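Local coordinates for protein tRNA (adenine(9)-N1)-methyltransferase (Sulfolobus acidocaldarius, PDB 5A7Z) that catalyses the S-adenosyl-L-methionine-dependent methylation of N1 of adenosine 9 in tRNA, giving N(1)-methyladenosine, at residues Q189-H194 / E247-V252; F197-I202 / D240-I245; K205-D210 / F224-I229. One frame throughout, in Å; residues are numbered along the deposited sequence.

Interaction 1: Q189-H194 / E247-V252; sequences QILRDH and EIILRV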
loop_
_atom_site.group_PDB
_atom_site.type_symbol
_atom_site.label_atom_id
_atom_site.label_comp_id
_atom_site.label_asym_id
_atom_site.label_seq_id
_atom_site.Cartn_x
_atom_site.Cartn_y
_atom_site.Cartn_z
ATOM N N GLN A 189 -16.707 0.252 -4.930
ATOM C CA GLN A 189 -17.090 -0.605 -3.833
ATOM C C GLN A 189 -16.510 -2.002 -3.997
ATOM O O GLN A 189 -16.067 -2.602 -3.009
ATOM C CB GLN A 189 -18.616 -0.619 -3.645
ATOM C CG GLN A 189 -19.197 0.727 -3.145
ATOM C CD GLN A 189 -18.370 1.387 -2.023
ATOM O OE1 GLN A 189 -17.628 2.367 -2.253
ATOM N NE2 GLN A 189 -18.483 0.845 -0.808
ATOM N N ILE A 190 -16.425 -2.497 -5.228
ATOM C CA ILE A 190 -15.748 -3.781 -5.431
ATOM C C ILE A 190 -14.389 -3.748 -4.742
ATOM O O ILE A 190 -14.014 -4.672 -4.026
ATOM C CB ILE A 190 -15.503 -4.104 -6.895
ATOM C CG1 ILE A 190 -16.825 -4.329 -7.641
ATOM C CG2 ILE A 190 -14.618 -5.349 -7.005
ATOM C CD1 ILE A 190 -17.705 -5.386 -7.040
ATOM N N LEU A 191 -13.664 -2.654 -4.946
ATOM C CA LEU A 191 -12.338 -2.512 -4.375
ATOM C C LEU A 191 -12.334 -2.373 -2.870
ATOM O O LEU A 191 -11.509 -2.984 -2.207
ATOM C CB LEU A 191 -11.611 -1.334 -4.990
ATOM C CG LEU A 191 -11.439 -1.399 -6.504
ATOM C CD1 LEU A 191 -10.596 -0.227 -6.951
ATOM C CD2 LEU A 191 -10.821 -2.729 -6.935
ATOM N N ARG A 192 -13.247 -1.571 -2.320
ATOM C CA ARG A 192 -13.260 -1.361 -0.875
ATOM C C ARG A 192 -13.702 -2.637 -0.188
ATOM O O ARG A 192 -13.250 -2.949 0.905
ATOM C CB ARG A 192 -14.145 -0.177 -0.478
ATOM C CG ARG A 192 -13.700 1.135 -1.126
ATOM C CD ARG A 192 -13.779 2.351 -0.201
ATOM N NE ARG A 192 -13.159 3.528 -0.828
ATOM C CZ ARG A 192 -13.725 4.263 -1.795
ATOM N NH1 ARG A 192 -14.963 3.988 -2.216
ATOM N NH2 ARG A 192 -13.058 5.281 -2.341
ATOM N N ASP A 193 -14.523 -3.414 -0.869
ATOM C CA ASP A 193 -15.034 -4.645 -0.297
ATOM C C ASP A 193 -14.080 -5.813 -0.337
ATOM O O ASP A 193 -14.408 -6.850 0.198
ATOM C CB ASP A 193 -16.313 -5.064 -1.009
ATOM C CG ASP A 193 -17.486 -4.145 -0.695
ATOM O OD1 ASP A 193 -17.290 -3.167 0.088
ATOM O OD2 ASP A 193 -18.589 -4.390 -1.256
ATOM N N HIS A 194 -12.928 -5.681 -0.973
ATOM C CA HIS A 194 -11.975 -6.769 -1.001
ATOM C C HIS A 194 -10.734 -6.415 -0.235
ATOM O O HIS A 194 -10.443 -5.280 -0.073
ATOM C CB HIS A 194 -11.658 -7.162 -2.411
ATOM C CG HIS A 194 -12.703 -8.010 -3.033
ATOM N ND1 HIS A 194 -13.821 -7.487 -3.623
ATOM C CD2 HIS A 194 -12.808 -9.349 -3.149
ATOM C CE1 HIS A 194 -14.571 -8.465 -4.084
ATOM N NE2 HIS A 194 -13.981 -9.605 -3.804
ATOM N N GLU A 247 -0.949 1.764 -7.243
ATOM C CA GLU A 247 -1.249 3.079 -6.700
ATOM C C GLU A 247 -2.732 3.467 -6.849
ATOM O O GLU A 247 -3.307 4.089 -5.959
ATOM C CB GLU A 247 -0.357 4.148 -7.320
ATOM C CG GLU A 247 -0.641 5.506 -6.729
ATOM C CD GLU A 247 0.345 6.573 -7.148
ATOM O OE1 GLU A 247 1.439 6.217 -7.616
ATOM O OE2 GLU A 247 0.017 7.784 -7.004
ATOM N N ILE A 248 -3.351 3.076 -7.949
ATOM C CA ILE A 248 -4.775 3.310 -8.116
ATOM C C ILE A 248 -5.590 2.628 -7.038
ATOM O O ILE A 248 -6.565 3.204 -6.530
ATOM C CB ILE A 248 -5.285 2.837 -9.490
ATOM C CG1 ILE A 248 -4.793 3.782 -10.593
ATOM C CG2 ILE A 248 -6.807 2.762 -9.489
ATOM C CD1 ILE A 248 -4.890 3.212 -11.997
ATOM N N ILE A 249 -5.262 1.371 -6.751
ATOM C CA ILE A 249 -6.024 0.595 -5.756
ATOM C C ILE A 249 -5.866 1.313 -4.420
ATOM O O ILE A 249 -6.816 1.525 -3.698
ATOM C CB ILE A 249 -5.510 -0.871 -5.594
ATOM C CG1 ILE A 249 -5.450 -1.632 -6.925
ATOM C CG2 ILE A 249 -6.374 -1.647 -4.612
ATOM C CD1 ILE A 249 -6.777 -1.766 -7.624
ATOM N N LEU A 250 -4.647 1.670 -4.100
ATOM C CA LEU A 250 -4.354 2.295 -2.819
ATOM C C LEU A 250 -4.952 3.721 -2.721
ATOM O O LEU A 250 -5.346 4.126 -1.651
ATOM C CB LEU A 250 -2.850 2.304 -2.574
ATOM C CG LEU A 250 -2.173 0.927 -2.456
ATOM C CD1 LEU A 250 -0.656 1.081 -2.496
ATOM C CD2 LEU A 250 -2.587 0.219 -1.174
ATOM N N ARG A 251 -5.082 4.442 -3.842
ATOM C CA ARG A 251 -5.730 5.763 -3.812
ATOM C C ARG A 251 -7.107 5.583 -3.275
ATOM O O ARG A 251 -7.589 6.391 -2.520
ATOM C CB ARG A 251 -5.933 6.376 -5.211
ATOM C CG ARG A 251 -4.724 6.671 -6.069
ATOM C CD ARG A 251 -3.723 7.506 -5.379
ATOM N NE ARG A 251 -2.898 8.284 -6.322
ATOM C CZ ARG A 251 -2.906 9.608 -6.389
ATOM N NH1 ARG A 251 -3.787 10.311 -5.691
ATOM N NH2 ARG A 251 -2.079 10.231 -7.186
ATOM N N VAL A 252 -7.789 4.578 -3.815
ATOM C CA VAL A 252 -9.197 4.384 -3.580
ATOM C C VAL A 252 -9.409 3.873 -2.153
ATOM O O VAL A 252 -10.245 4.388 -1.427
ATOM C CB VAL A 252 -9.790 3.411 -4.605
ATOM C CG1 VAL A 252 -11.187 3.011 -4.205
ATOM C CG2 VAL A 252 -9.797 4.038 -5.995
#
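Ile249, in the middle of the 247-252 helical turns, meets Leu191 of the short helix 188-192 through one methyl pair, CD1 to CD1 at 4.2 Å, the two side chains crossing at about a right angle. In Ile249, CG1 lies beside the backbone N (chi1 -54°) and brings CD1 nearer to Leu191. Their CA atoms stand 7.2 Å apart. One helical turn further on, Val252 works in two ways. Its CG1 lies 4.3 Å from Leu191 CD1, so Leu191 CD1 touches both Ile249 and Val252. The same CG1 also sits over one face of the Arg192 guanidinium, toward its rim, 3.5 Å from Arg192 NH2. The carbonyl of Val252 is gripped side-on: Arg192 NE and Arg192 NH2 both donate to Val252 O, each at 3.1 Å. Both come from the same face of the carbonyl plane, and each N-H...O angle is only 138°, as expected when two nitrogens share one oxygen. At the far edge of the guanidinium, NH1 makes a weak bond to Gln189 OE1. Around this contact Phe197 of strand 196-202 touches both Leu191 and Ile249, Ala262 of helix 259-265 packs on Val252, and Lys253 NZ bonds to the carbonyl oxygens of Leu191 and His194, tying the 191-194 backbone to helix 242-255.

Interaction 2: F197-I202 / D240-I245; sequences FVIGGI and DEINKI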
loop_
_atom_site.group_PDB
_atom_site.type_symbol
_atom_site.label_atom_id
_atom_site.label_comp_id
_atom_site.label_asym_id
_atom_site.label_seq_id
_atom_site.Cartn_x
_atom_site.Cartn_y
_atom_site.Cartn_z
ATOM N N PHE A 197 -5.367 -8.086 -3.275
ATOM C CA PHE A 197 -5.351 -7.719 -4.714
ATOM C C PHE A 197 -4.187 -8.339 -5.431
ATOM O O PHE A 197 -3.050 -8.144 -5.043
ATOM C CB PHE A 197 -5.336 -6.193 -4.870
ATOM C CG PHE A 197 -6.480 -5.548 -4.192
ATOM C CD1 PHE A 197 -6.474 -5.401 -2.827
ATOM C CD2 PHE A 197 -7.640 -5.283 -4.885
ATOM C CE1 PHE A 197 -7.579 -4.906 -2.165
ATOM C CE2 PHE A 197 -8.746 -4.763 -4.233
ATOM C CZ PHE A 197 -8.716 -4.582 -2.873
ATOM N N VAL A 198 -4.492 -9.141 -6.456
ATOM C CA VAL A 198 -3.500 -9.904 -7.179
ATOM C C VAL A 198 -3.301 -9.298 -8.571
ATOM O O VAL A 198 -4.254 -9.184 -9.358
ATOM C CB VAL A 198 -3.910 -11.388 -7.310
ATOM C CG1 VAL A 198 -2.842 -12.172 -8.062
ATOM C CG2 VAL A 198 -4.129 -12.022 -5.936
ATOM N N ILE A 199 -2.047 -8.914 -8.833
ATOM C CA ILE A 199 -1.589 -8.377 -10.115
ATOM C C ILE A 199 -0.452 -9.250 -10.652
ATOM O O ILE A 199 0.623 -9.345 -10.053
ATOM C CB ILE A 199 -1.100 -6.904 -9.972
ATOM C CG1 ILE A 199 -1.967 -6.156 -8.949
ATOM C CG2 ILE A 199 -1.179 -6.192 -11.326
ATOM C CD1 ILE A 199 -1.368 -4.868 -8.405
ATOM N N GLY A 200 -0.700 -9.909 -11.775
ATOM C CA GLY A 200 0.331 -10.702 -12.445
ATOM C C GLY A 200 0.984 -9.898 -13.541
ATOM O O GLY A 200 0.886 -8.676 -13.560
ATOM N N GLY A 201 1.653 -10.592 -14.452
ATOM C CA GLY A 201 2.334 -9.957 -15.577
ATOM C C GLY A 201 1.521 -9.983 -16.866
ATOM O O GLY A 201 0.561 -10.752 -16.994
ATOM N N ILE A 202 1.915 -9.152 -17.816
ATOM C CA ILE A 202 1.296 -9.108 -19.128
ATOM C C ILE A 202 1.953 -10.095 -20.045
ATOM O O ILE A 202 3.129 -10.020 -20.313
ATOM C CB ILE A 202 1.443 -7.743 -19.776
ATOM C CG1 ILE A 202 2.918 -7.365 -19.857
ATOM C CG2 ILE A 202 0.670 -6.700 -19.010
ATOM C CD1 ILE A 202 3.254 -6.363 -20.944
ATOM N N ASP A 240 -1.077 0.380 -17.551
ATOM C CA ASP A 240 -0.905 -1.072 -17.393
ATOM C C ASP A 240 0.358 -1.434 -16.630
ATOM O O ASP A 240 0.676 -2.615 -16.489
ATOM C CB ASP A 240 -0.932 -1.795 -18.734
ATOM C CG ASP A 240 -0.069 -1.135 -19.768
ATOM O OD1 ASP A 240 0.815 -0.338 -19.397
ATOM O OD2 ASP A 240 -0.296 -1.397 -20.967
ATOM N N GLU A 241 1.056 -0.423 -16.130
ATOM C CA GLU A 241 2.185 -0.624 -15.245
ATOM C C GLU A 241 1.713 -1.120 -13.868
ATOM O O GLU A 241 0.784 -0.565 -13.278
ATOM C CB GLU A 241 2.982 0.679 -15.081
ATOM C CG GLU A 241 3.750 1.126 -16.326
ATOM C CD GLU A 241 2.934 2.021 -17.280
ATOM O OE1 GLU A 241 1.799 2.468 -16.930
ATOM O OE2 GLU A 241 3.439 2.280 -18.390
ATOM N N ILE A 242 2.380 -2.149 -13.361
ATOM C CA ILE A 242 1.989 -2.811 -12.104
ATOM C C ILE A 242 1.993 -1.784 -11.001
ATOM O O ILE A 242 1.015 -1.624 -10.333
ATOM C CB ILE A 242 2.950 -3.984 -11.760
ATOM C CG1 ILE A 242 2.682 -5.177 -12.683
ATOM C CG2 ILE A 242 2.817 -4.419 -10.306
ATOM C CD1 ILE A 242 3.836 -6.162 -12.761
ATOM N N ASN A 243 3.098 -1.069 -10.842
ATOM C CA ASN A 243 3.179 0.037 -9.886
ATOM C C ASN A 243 2.066 1.126 -10.005
ATOM O O ASN A 243 1.638 1.690 -9.006
ATOM C CB ASN A 243 4.543 0.689 -9.972
ATOM C CG ASN A 243 4.844 1.229 -11.358
ATOM O OD1 ASN A 243 4.788 0.505 -12.336
ATOM N ND2 ASN A 243 5.194 2.487 -11.434
ATOM N N LYS A 244 1.597 1.403 -11.215
ATOM C CA LYS A 244 0.532 2.376 -11.406
ATOM C C LYS A 244 -0.848 1.804 -11.029
ATOM O O LYS A 244 -1.641 2.466 -10.378
ATOM C CB LYS A 244 0.529 2.861 -12.848
ATOM C CG LYS A 244 1.818 3.554 -13.271
ATOM C CD LYS A 244 1.731 5.058 -13.143
ATOM C CE LYS A 244 2.491 5.750 -14.261
ATOM N NZ LYS A 244 1.581 6.107 -15.382
ATOM N N ILE A 245 -1.108 0.565 -11.421
ATOM C CA ILE A 245 -2.290 -0.158 -10.974
ATOM C C ILE A 245 -2.336 -0.236 -9.439
ATOM O O ILE A 245 -3.393 -0.012 -8.821
ATOM C CB ILE A 245 -2.318 -1.612 -11.534
ATOM C CG1 ILE A 245 -2.436 -1.625 -13.065
ATOM C CG2 ILE A 245 -3.472 -2.400 -10.944
ATOM C CD1 ILE A 245 -3.677 -0.933 -13.581
#
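Ile199 and the first turn of helix 242-255 meet mainly through hydrocarbon, with no hydrogen bond between the segments. Ile199 serves two isoleucines with its two branches: CG2 lies 4.2 Å from Ile242 CG1, while CD1 reaches Ile245 CG2 at 4.1 Å. This division follows from the torsions, since CG2 of Ile199 is anti to the backbone N and CG1 lies beside that N, with CD1 extended beyond it (chi2 163°). Ile242 and Ile245, three positions apart, thus present one side of the helix to the strand. A second kind of contact is apolar against backbone: Ile242 CD1 lies 4.0 Å from Gly200 O, which also accepts a hydrogen bond from Arg208 NH1. Polar interactions fix the helix start itself. Glu241 holds the N-cap position and its carbonyl accepts from Ile245 N at 2.9 Å, while Ile242 N donates to Gln131 OE1 of helix 122-142. Ile112 of strand 109-113 touches both Ile199 and Ile242, extending the apolar layer across the sheet. A helix packed by branched aliphatic residues on parallel strands of the sheet is the alpha/beta construction of the SPOUT methyltransferase fold, to which Trm10 belongs.

Interaction 3: K205-D210 / F224-I229; sequences KGRRLD and FPRVKI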
loop_
_atom_site.group_PDB
_atom_site.type_symbol
_atom_site.label_atom_id
_atom_site.label_comp_id
_atom_site.label_asym_id
_atom_site.label_seq_id
_atom_site.Cartn_x
_atom_site.Cartn_y
_atom_site.Cartn_z
ATOM N N LYS A 205 0.004 -9.260 -25.782
ATOM C CA LYS A 205 -1.230 -8.549 -26.118
ATOM C C LYS A 205 -2.203 -8.357 -24.961
ATOM O O LYS A 205 -3.411 -8.329 -25.158
ATOM C CB LYS A 205 -1.946 -9.283 -27.253
ATOM C CG LYS A 205 -1.184 -9.285 -28.568
ATOM C CD LYS A 205 -1.939 -10.049 -29.644
ATOM C CE LYS A 205 -1.187 -10.032 -30.965
ATOM N NZ LYS A 205 -1.905 -10.799 -32.021
ATOM N N GLY A 206 -1.686 -8.214 -23.752
ATOM C CA GLY A 206 -2.534 -7.773 -22.666
ATOM C C GLY A 206 -2.963 -8.676 -21.542
ATOM O O GLY A 206 -3.004 -8.197 -20.433
ATOM N N ARG A 207 -3.352 -9.916 -21.785
ATOM C CA ARG A 207 -3.825 -10.592 -20.614
ATOM C C ARG A 207 -2.757 -10.606 -19.580
ATOM O O ARG A 207 -1.584 -10.514 -19.857
ATOM C CB ARG A 207 -4.443 -11.957 -20.810
ATOM C CG ARG A 207 -5.672 -12.065 -19.913
ATOM C CD ARG A 207 -5.660 -13.235 -18.954
ATOM N NE ARG A 207 -7.011 -13.520 -18.456
ATOM C CZ ARG A 207 -8.055 -13.832 -19.225
ATOM N NH1 ARG A 207 -7.923 -13.928 -20.540
ATOM N NH2 ARG A 207 -9.237 -14.052 -18.676
ATOM N N ARG A 208 -3.217 -10.665 -18.366
ATOM C CA ARG A 208 -2.349 -10.624 -17.211
ATOM C C ARG A 208 -2.503 -11.927 -16.489
ATOM O O ARG A 208 -3.460 -12.142 -15.772
ATOM C CB ARG A 208 -2.731 -9.470 -16.292
ATOM C CG ARG A 208 -1.596 -8.884 -15.492
ATOM C CD ARG A 208 -2.088 -7.755 -14.625
ATOM N NE ARG A 208 -2.076 -6.492 -15.337
ATOM C CZ ARG A 208 -0.981 -5.830 -15.644
ATOM N NH1 ARG A 208 0.189 -6.297 -15.316
ATOM N NH2 ARG A 208 -1.061 -4.700 -16.284
ATOM N N LEU A 209 -1.554 -12.798 -16.722
ATOM C CA LEU A 209 -1.533 -14.094 -16.098
ATOM C C LEU A 209 -0.984 -13.994 -14.676
ATOM O O LEU A 209 0.137 -13.524 -14.445
ATOM C CB LEU A 209 -0.696 -15.087 -16.926
ATOM C CG LEU A 209 -0.325 -16.431 -16.249
ATOM C CD1 LEU A 209 -1.552 -17.197 -15.733
ATOM C CD2 LEU A 209 0.490 -17.315 -17.191
ATOM N N ASP A 210 -1.821 -14.411 -13.738
ATOM C CA ASP A 210 -1.437 -14.662 -12.362
ATOM C C ASP A 210 -1.224 -16.171 -12.169
ATOM O O ASP A 210 -2.146 -16.904 -11.802
ATOM C CB ASP A 210 -2.559 -14.192 -11.464
ATOM C CG ASP A 210 -3.875 -14.779 -11.864
ATOM O OD1 ASP A 210 -4.179 -14.731 -13.079
ATOM O OD2 ASP A 210 -4.568 -15.361 -11.010
ATOM N N PHE A 224 -11.434 -17.006 -8.015
ATOM C CA PHE A 224 -11.452 -15.651 -7.543
ATOM C C PHE A 224 -11.924 -14.732 -8.653
ATOM O O PHE A 224 -11.650 -14.974 -9.796
ATOM C CB PHE A 224 -10.053 -15.271 -7.071
ATOM C CG PHE A 224 -9.534 -16.160 -5.982
ATOM C CD1 PHE A 224 -10.240 -16.299 -4.799
ATOM C CD2 PHE A 224 -8.361 -16.893 -6.149
ATOM C CE1 PHE A 224 -9.782 -17.124 -3.784
ATOM C CE2 PHE A 224 -7.890 -17.716 -5.126
ATOM C CZ PHE A 224 -8.605 -17.824 -3.942
ATOM N N PRO A 225 -12.631 -13.660 -8.293
ATOM C CA PRO A 225 -13.172 -12.768 -9.305
ATOM C C PRO A 225 -12.077 -12.067 -10.052
ATOM O O PRO A 225 -11.021 -11.812 -9.494
ATOM C CB PRO A 225 -14.007 -11.757 -8.506
ATOM C CG PRO A 225 -13.920 -12.154 -7.065
ATOM C CD PRO A 225 -13.253 -13.480 -6.972
ATOM N N ARG A 226 -12.332 -11.778 -11.321
ATOM C CA ARG A 226 -11.360 -11.174 -12.195
ATOM C C ARG A 226 -11.896 -9.835 -12.636
ATOM O O ARG A 226 -12.902 -9.776 -13.352
ATOM C CB ARG A 226 -11.148 -12.030 -13.442
ATOM C CG ARG A 226 -10.610 -13.424 -13.198
ATOM C CD ARG A 226 -9.596 -13.833 -14.264
ATOM N NE ARG A 226 -8.587 -14.694 -13.666
ATOM C CZ ARG A 226 -7.274 -14.532 -13.750
ATOM N NH1 ARG A 226 -6.728 -13.545 -14.462
ATOM N NH2 ARG A 226 -6.495 -15.394 -13.113
ATOM N N VAL A 227 -11.154 -8.780 -12.326
ATOM C CA VAL A 227 -11.698 -7.450 -12.305
ATOM C C VAL A 227 -10.913 -6.573 -13.275
ATOM O O VAL A 227 -9.691 -6.490 -13.198
ATOM C CB VAL A 227 -11.669 -6.914 -10.872
ATOM C CG1 VAL A 227 -11.655 -5.401 -10.830
ATOM C CG2 VAL A 227 -12.864 -7.460 -10.114
ATOM N N LYS A 228 -11.616 -5.995 -14.252
ATOM C CA LYS A 228 -10.984 -5.063 -15.186
ATOM C C LYS A 228 -11.262 -3.615 -14.778
ATOM O O LYS A 228 -12.397 -3.230 -14.479
ATOM C CB LYS A 228 -11.440 -5.307 -16.629
ATOM C CG LYS A 228 -12.937 -5.433 -16.802
ATOM C CD LYS A 228 -13.320 -5.499 -18.266
ATOM C CE LYS A 228 -14.746 -5.995 -18.421
ATOM N NZ LYS A 228 -15.165 -6.002 -19.855
ATOM N N ILE A 229 -10.206 -2.829 -14.733
ATOM C CA ILE A 229 -10.315 -1.434 -14.405
ATOM C C ILE A 229 -10.543 -0.643 -15.692
ATOM O O ILE A 229 -9.745 -0.733 -16.600
ATOM C CB ILE A 229 -9.039 -0.941 -13.727
ATOM C CG1 ILE A 229 -8.957 -1.518 -12.310
ATOM C CG2 ILE A 229 -9.013 0.585 -13.714
ATOM C CD1 ILE A 229 -7.659 -1.196 -11.593
#
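A salt bridge forms between buried Asp210, which follows strand 208-209 at the N-cap position of helix 211-220, and Arg226 of strand 226-228; the two strands belong to the same sheet but do not pair with each other. The nearest CA atoms, those of Arg208 and Arg226, are 10.3 Å apart, and the long arginine side chain spans the gap. Arg226 and Asp210 approach from opposite directions, and the planes of guanidinium and carboxylate are turned 49° against each other. Both terminal nitrogens of Arg226 address one oxygen: NH2 approaches Asp210 OD1 at a very short modelled distance, doubtful in its exact value, and NH1 adds a weak bond at 3.1 Å to Asp210 OD1. CG of Asp210 lies between the backbone N and the carbonyl carbon (chi1 53°); the carboxylate makes no capping bond and goes to the arginine instead. Arg207 crosses Arg226 at about a right angle, with Arg207 NE 4.0 Å from Arg226 NH1. These two cations converge on Asp179, whose OD2 forms salt bridges with both NE of Arg207 and NH1 of Arg226, so that their charges are probably balanced by the two aspartates. Ile177 of strand 175-178 lies against both Asp210 and Arg226. The bridge spans the strand-helix-strand connection through helix 211-220, joining its two ends across the sheet of the SPOUT methyltransferase domain.

Overall arrangement
All three contacts lie within the TRM10-type methyltransferase region and are nested along the chain: interaction 3 falls inside the loop closed by interaction 2, which falls inside that of interaction 1. Interactions 1 and 2 share helix 242-255, about 14 Å between centres, and pack it on helix 188-192 and strand 196-202. Interactions 2 and 3 are closer, about 9 Å between centres; Arg208 of interaction 3 donates to two backbone carbonyls of interaction 2, one of them Asp240 O. Interactions 1 and 3, about 16 Å apart, touch through Ile229 and Val227. Interaction 3 links the 205-210 segment to strand 226-228, so two buried, largely apolar contacts lie beside a partly buried charged one in the same domain.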